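Local coordinates for protein uncharacterized aldehyde dehydrogenase AldY (Bacillus subtilis, PDB 4DNG) that probably oxidises aldehydes to carboxylates with NAD(+) and may help protect the cell against stress from ethanol and related compounds, at residues G120-V125 with R141-V146; K135-Y140 with T471-I476. All blocks are in the same frame, centred on the assembly; numbering follows the deposited sequence.

Overall arrangement
Both contacts use strand 135-150, and their centres lie about 14 Å apart on the same side of the chain's centre. Contact 1 is a surface contact: the loop 120-125 rests on residues 141-146 by van der Waals packing and one weak CA-H...O approach, with no hydrogen bond between them. Contact 2 is partly buried and far larger, a regular antiparallel pairing of 135-140 with 471-476 whose outer strand also meets the second subunit, so its chemistry is backbone hydrogen bonding flanked by long side chains. They join where Val125 O approaches Ile139 N at 2.7 Å, a probable hydrogen bond, and where Gly124 packs against Tyr140.

Contact 1. Residues G120-V125 with R141-V146; sequences GELGGV and RLPLGV
Arg141 holds its CG anti to the backbone N (chi1 167°), which lays the first carbons of the side chain against the backbone of the loop 120-125, while Leu122 keeps CG beside its own N (chi1 -65°) and sends its branched end along the strand toward Pro143. The contact thus sets an inverse gamma turn, centred on Leu122, against the long strand 135-150 of the aldehyde dehydrogenase fold. Gly123 N closes the turn on Glu121 O at 3.0 Å, and that same carbonyl oxygen faces the arginine stem, with Arg141 CG also 3.0 Å from it.

Bends at chi2 and chi3 then fold the rest of Arg141 round, leaving Glu121 O near the guanidinium plane at its edge, yet 3.9 Å from Arg141 NE. The Glu121 carboxylate does not reach the cation either: Glu121 OE1 is 5.5 Å from Arg141 NE, which would give at most a weak attraction. The charged end looks beyond the loop, where Glu466 offers a long, weak ion pair and Val465 and Thr469 pack alongside. Arginine suits this place because its methylenes can cover a peptide while its tip reaches polar company.

No hydrogen bond joins the two segments. Their backbones meet instead through Leu122 CA, 3.4 Å from Arg141 O, a CA-H...O contact well bent at the hydrogen (122°). Pro143 offers the leucine a rigid apolar ring where the regular strand gives way to a turn, and Gln57 of helix 43-60 and Ala61 lie against that ring too. Leucine fits between strand and turn because one branch is enough to span them: Leu122 CD2 lies 3.8 Å from Arg141 O and 4.1 Å from Pro143 CD.

Contact 2. Residues K135-Y140 with T471-I476; sequences KTNKIY and TKWISI
Asn137 and Trp473 lie side by side on one face of the antiparallel pair, pointing the same way, with amide and indole planes 43° apart. Asn137 CB meets the indole edge in its plane, 3.5 Å from Trp473 NE1; the amide ND2 is held by Ser130 and Val128. Ile139 slants across the indole, its CG1 4.0 Å from Trp473 CD1. With the indole of Trp473 cut back to an alanine, Asn137 and Ile139 would probably face a gap and Met432 of the second subunit lose a packing partner.

On the other face Tyr140 meets Ile474 at about a right angle, Tyr140 CE1 3.6 Å from Ile474 CD1. Tyrosine suits this place, giving Ile474 an apolar ring and Glu422 of the second subunit a hydroxyl to hydrogen-bond.

Between the faces, six backbone hydrogen bonds pair Thr136 with Ile476, Lys138 with Ile474 and Tyr140 with Lys472, two a pair. Trp473 to Ile476 also pair in parallel with a strand of the second subunit, consistent with the oligomerisation arm of aldehyde dehydrogenases. The chemistry implies a sheet continuous across the dimer, with Lys138 NZ salt-bridged to the same Glu422 carboxylate of the second subunit.

Contact 1. Residues G120-V125 with R141-V146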
loop_
_atom_site.group_PDB
_atom_site.type_symbol
_atom_site.label_atom_id
_atom_site.label_comp_id
_atom_site.label_asym_id
_atom_site.label_seq_id
_atom_site.Cartn_x
_atom_site.Cartn_y
_atom_site.Cartn_z
ATOM N N GLY A 120 -2.445 10.087 -20.845
ATOM C CA GLY A 120 -1.890 11.414 -20.843
ATOM C C GLY A 120 -1.263 11.828 -19.546
ATOM O O GLY A 120 -0.613 12.843 -19.479
ATOM N N GLU A 121 -1.472 11.054 -18.504
ATOM C CA GLU A 121 -1.125 11.477 -17.163
ATOM C C GLU A 121 0.346 11.593 -16.794
ATOM O O GLU A 121 0.649 12.104 -15.739
ATOM C CB GLU A 121 -1.839 10.621 -16.147
ATOM C CG GLU A 121 -3.327 10.861 -16.107
ATOM C CD GLU A 121 -3.659 12.250 -15.650
ATOM O OE1 GLU A 121 -2.907 13.164 -15.990
ATOM O OE2 GLU A 121 -4.665 12.429 -14.951
ATOM N N LEU A 122 1.252 11.113 -17.630
ATOM C CA LEU A 122 2.667 11.080 -17.275
ATOM C C LEU A 122 3.440 12.388 -17.453
ATOM O O LEU A 122 4.340 12.443 -18.272
ATOM C CB LEU A 122 3.370 10.077 -18.179
ATOM C CG LEU A 122 3.070 8.586 -18.157
ATOM C CD1 LEU A 122 3.895 7.886 -19.212
ATOM C CD2 LEU A 122 3.399 7.994 -16.809
ATOM N N GLY A 123 3.133 13.418 -16.667
ATOM C CA GLY A 123 3.805 14.703 -16.792
ATOM C C GLY A 123 3.871 15.535 -15.527
ATOM O O GLY A 123 3.059 15.387 -14.643
ATOM N N GLY A 124 4.829 16.449 -15.456
ATOM C CA GLY A 124 5.124 17.160 -14.200
ATOM C C GLY A 124 4.302 18.366 -13.757
ATOM O O GLY A 124 4.147 19.318 -14.499
ATOM N N VAL A 125 3.810 18.319 -12.520
ATOM C CA VAL A 125 3.113 19.438 -11.857
ATOM C C VAL A 125 4.081 20.233 -10.958
ATOM O O VAL A 125 4.942 19.645 -10.308
ATOM C CB VAL A 125 1.909 18.907 -11.016
ATOM C CG1 VAL A 125 1.586 19.814 -9.825
ATOM C CG2 VAL A 125 0.673 18.718 -11.891
ATOM N N ARG A 141 5.018 12.693 -12.594
ATOM C CA ARG A 141 4.253 11.472 -12.644
ATOM C C ARG A 141 5.006 10.566 -13.588
ATOM O O ARG A 141 5.041 10.800 -14.801
ATOM C CB ARG A 141 2.860 11.756 -13.198
ATOM C CG ARG A 141 2.076 10.507 -13.588
ATOM C CD ARG A 141 1.280 9.967 -12.422
ATOM N NE ARG A 141 0.177 10.842 -12.053
ATOM C CZ ARG A 141 -0.176 11.084 -10.797
ATOM N NH1 ARG A 141 0.494 10.529 -9.797
ATOM N NH2 ARG A 141 -1.188 11.887 -10.538
ATOM N N LEU A 142 5.607 9.532 -13.020
ATOM C CA LEU A 142 6.446 8.614 -13.766
ATOM C C LEU A 142 5.871 7.203 -13.676
ATOM O O LEU A 142 5.078 6.917 -12.784
ATOM C CB LEU A 142 7.879 8.657 -13.189
ATOM C CG LEU A 142 9.011 9.480 -13.837
ATOM C CD1 LEU A 142 8.630 10.912 -14.191
ATOM C CD2 LEU A 142 10.227 9.487 -12.920
ATOM N N PRO A 143 6.278 6.303 -14.587
ATOM C CA PRO A 143 5.880 4.874 -14.482
ATOM C C PRO A 143 6.369 4.181 -13.182
ATOM O O PRO A 143 7.312 4.647 -12.539
ATOM C CB PRO A 143 6.525 4.230 -15.713
ATOM C CG PRO A 143 7.550 5.208 -16.210
ATOM C CD PRO A 143 7.115 6.577 -15.774
ATOM N N LEU A 144 5.723 3.091 -12.780
ATOM C CA LEU A 144 6.166 2.360 -11.582
ATOM C C LEU A 144 7.338 1.462 -11.912
ATOM O O LEU A 144 8.320 1.405 -11.163
ATOM C CB LEU A 144 5.029 1.524 -11.023
ATOM C CG LEU A 144 5.217 0.759 -9.725
ATOM C CD1 LEU A 144 5.816 1.594 -8.595
ATOM C CD2 LEU A 144 3.840 0.246 -9.347
ATOM N N GLY A 145 7.222 0.774 -13.047
ATOM C CA GLY A 145 8.235 -0.166 -13.521
ATOM C C GLY A 145 7.589 -1.441 -14.049
ATOM O O GLY A 145 6.788 -1.405 -14.999
ATOM N N VAL A 146 7.917 -2.566 -13.436
ATOM C CA VAL A 146 7.440 -3.856 -13.930
ATOM C C VAL A 146 6.359 -4.403 -13.022
ATOM O O VAL A 146 6.573 -4.528 -11.823
ATOM C CB VAL A 146 8.574 -4.885 -14.028
ATOM C CG1 VAL A 146 8.018 -6.237 -14.457
ATOM C CG2 VAL A 146 9.652 -4.388 -14.987
#

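Contact 2. Residues K135-Y140 with T471-I476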
loop_
_atom_site.group_PDB
_atom_site.type_symbol
_atom_site.label_atom_id
_atom_site.label_comp_id
_atom_site.label_asym_id
_atom_site.label_seq_id
_atom_site.Cartn_x
_atom_site.Cartn_y
_atom_site.Cartn_z
ATOM N N LYS A 135 13.902 28.581 -4.325
ATOM C CA LYS A 135 13.561 27.165 -4.256
ATOM C C LYS A 135 12.306 26.828 -5.077
ATOM O O LYS A 135 11.317 27.564 -5.052
ATOM C CB LYS A 135 13.397 26.736 -2.790
ATOM C CG LYS A 135 13.087 25.261 -2.606
ATOM C CD LYS A 135 13.408 24.783 -1.204
ATOM C CE LYS A 135 13.625 23.283 -1.225
ATOM N NZ LYS A 135 14.177 22.763 0.051
ATOM N N THR A 136 12.367 25.713 -5.804
ATOM C CA THR A 136 11.251 25.226 -6.614
ATOM C C THR A 136 11.029 23.765 -6.300
ATOM O O THR A 136 11.970 22.969 -6.336
ATOM C CB THR A 136 11.533 25.372 -8.123
ATOM O OG1 THR A 136 11.895 26.731 -8.415
ATOM C CG2 THR A 136 10.314 24.998 -8.951
ATOM N N ASN A 137 9.780 23.430 -5.983
ATOM C CA ASN A 137 9.349 22.054 -5.763
ATOM C C ASN A 137 8.473 21.555 -6.913
ATOM O O ASN A 137 7.380 22.072 -7.139
ATOM C CB ASN A 137 8.592 21.928 -4.438
ATOM C CG ASN A 137 9.456 22.262 -3.238
ATOM O OD1 ASN A 137 10.581 21.784 -3.118
ATOM N ND2 ASN A 137 8.928 23.083 -2.338
ATOM N N LYS A 138 8.968 20.550 -7.630
ATOM C CA LYS A 138 8.278 19.980 -8.778
ATOM C C LYS A 138 7.980 18.506 -8.584
ATOM O O LYS A 138 8.834 17.729 -8.148
ATOM C CB LYS A 138 9.106 20.157 -10.044
ATOM C CG LYS A 138 9.015 21.540 -10.654
ATOM C CD LYS A 138 9.614 21.551 -12.041
ATOM C CE LYS A 138 11.124 21.650 -11.969
ATOM N NZ LYS A 138 11.646 21.926 -13.347
ATOM N N ILE A 139 6.753 18.132 -8.916
ATOM C CA ILE A 139 6.317 16.758 -8.806
ATOM C C ILE A 139 6.050 16.218 -10.202
ATOM O O ILE A 139 5.371 16.855 -11.009
ATOM C CB ILE A 139 5.089 16.632 -7.889
ATOM C CG1 ILE A 139 5.473 17.045 -6.465
ATOM C CG2 ILE A 139 4.542 15.212 -7.917
ATOM C CD1 ILE A 139 4.310 17.493 -5.607
ATOM N N TYR A 140 6.624 15.053 -10.477
ATOM C CA TYR A 140 6.455 14.388 -11.749
ATOM C C TYR A 140 5.752 13.070 -11.558
ATOM O O TYR A 140 5.876 12.419 -10.511
ATOM C CB TYR A 140 7.800 14.122 -12.395
ATOM C CG TYR A 140 8.593 15.353 -12.687
ATOM C CD1 TYR A 140 9.240 16.039 -11.667
ATOM C CD2 TYR A 140 8.723 15.825 -13.993
ATOM C CE1 TYR A 140 9.981 17.172 -11.931
ATOM C CE2 TYR A 140 9.469 16.960 -14.268
ATOM C CZ TYR A 140 10.094 17.625 -13.227
ATOM O OH TYR A 140 10.835 18.758 -13.468
ATOM N N THR A 471 5.116 8.898 -7.757
ATOM C CA THR A 471 5.216 10.340 -7.617
ATOM C C THR A 471 6.678 10.674 -7.370
ATOM O O THR A 471 7.266 10.213 -6.386
ATOM C CB THR A 471 4.302 10.826 -6.477
ATOM O OG1 THR A 471 2.995 11.065 -7.007
ATOM C CG2 THR A 471 4.820 12.109 -5.831
ATOM N N LYS A 472 7.278 11.424 -8.289
ATOM C CA LYS A 472 8.662 11.839 -8.111
ATOM C C LYS A 472 8.763 13.331 -7.780
ATOM O O LYS A 472 8.212 14.180 -8.490
ATOM C CB LYS A 472 9.527 11.463 -9.332
ATOM C CG LYS A 472 10.964 12.004 -9.315
ATOM C CD LYS A 472 11.885 11.260 -8.365
ATOM C CE LYS A 472 13.189 12.009 -8.116
ATOM N NZ LYS A 472 14.350 11.116 -7.814
ATOM N N TRP A 473 9.490 13.634 -6.704
ATOM C CA TRP A 473 9.628 14.992 -6.217
ATOM C C TRP A 473 11.049 15.475 -6.361
ATOM O O TRP A 473 11.994 14.793 -5.978
ATOM C CB TRP A 473 9.106 15.080 -4.779
ATOM C CG TRP A 473 9.368 16.394 -4.077
ATOM C CD1 TRP A 473 8.834 17.649 -4.382
ATOM C CD2 TRP A 473 10.239 16.625 -2.911
ATOM N NE1 TRP A 473 9.312 18.610 -3.520
ATOM C CE2 TRP A 473 10.156 18.065 -2.615
ATOM C CE3 TRP A 473 11.051 15.817 -2.117
ATOM C CZ2 TRP A 473 10.857 18.639 -1.561
ATOM C CZ3 TRP A 473 11.757 16.407 -1.064
ATOM C CH2 TRP A 473 11.662 17.786 -0.794
ATOM N N ILE A 474 11.212 16.658 -6.945
ATOM C CA ILE A 474 12.529 17.246 -7.136
ATOM C C ILE A 474 12.541 18.689 -6.640
ATOM O O ILE A 474 11.685 19.479 -7.037
ATOM C CB ILE A 474 12.963 17.176 -8.617
ATOM C CG1 ILE A 474 12.902 15.717 -9.116
ATOM C CG2 ILE A 474 14.346 17.804 -8.810
ATOM C CD1 ILE A 474 12.970 15.567 -10.612
ATOM N N SER A 475 13.483 19.014 -5.751
ATOM C CA SER A 475 13.737 20.405 -5.339
ATOM C C SER A 475 14.963 20.949 -6.040
ATOM O O SER A 475 16.025 20.327 -5.976
ATOM C CB SER A 475 13.950 20.515 -3.825
ATOM O OG SER A 475 12.886 19.908 -3.128
ATOM N N ILE A 476 14.817 22.095 -6.706
ATOM C CA ILE A 476 15.973 22.805 -7.284
ATOM C C ILE A 476 16.237 24.126 -6.546
ATOM O O ILE A 476 15.304 24.777 -6.066
ATOM C CB ILE A 476 15.866 23.030 -8.825
ATOM C CG1 ILE A 476 15.083 24.309 -9.170
ATOM C CG2 ILE A 476 15.286 21.813 -9.541
ATOM C CD1 ILE A 476 15.929 25.552 -9.404
#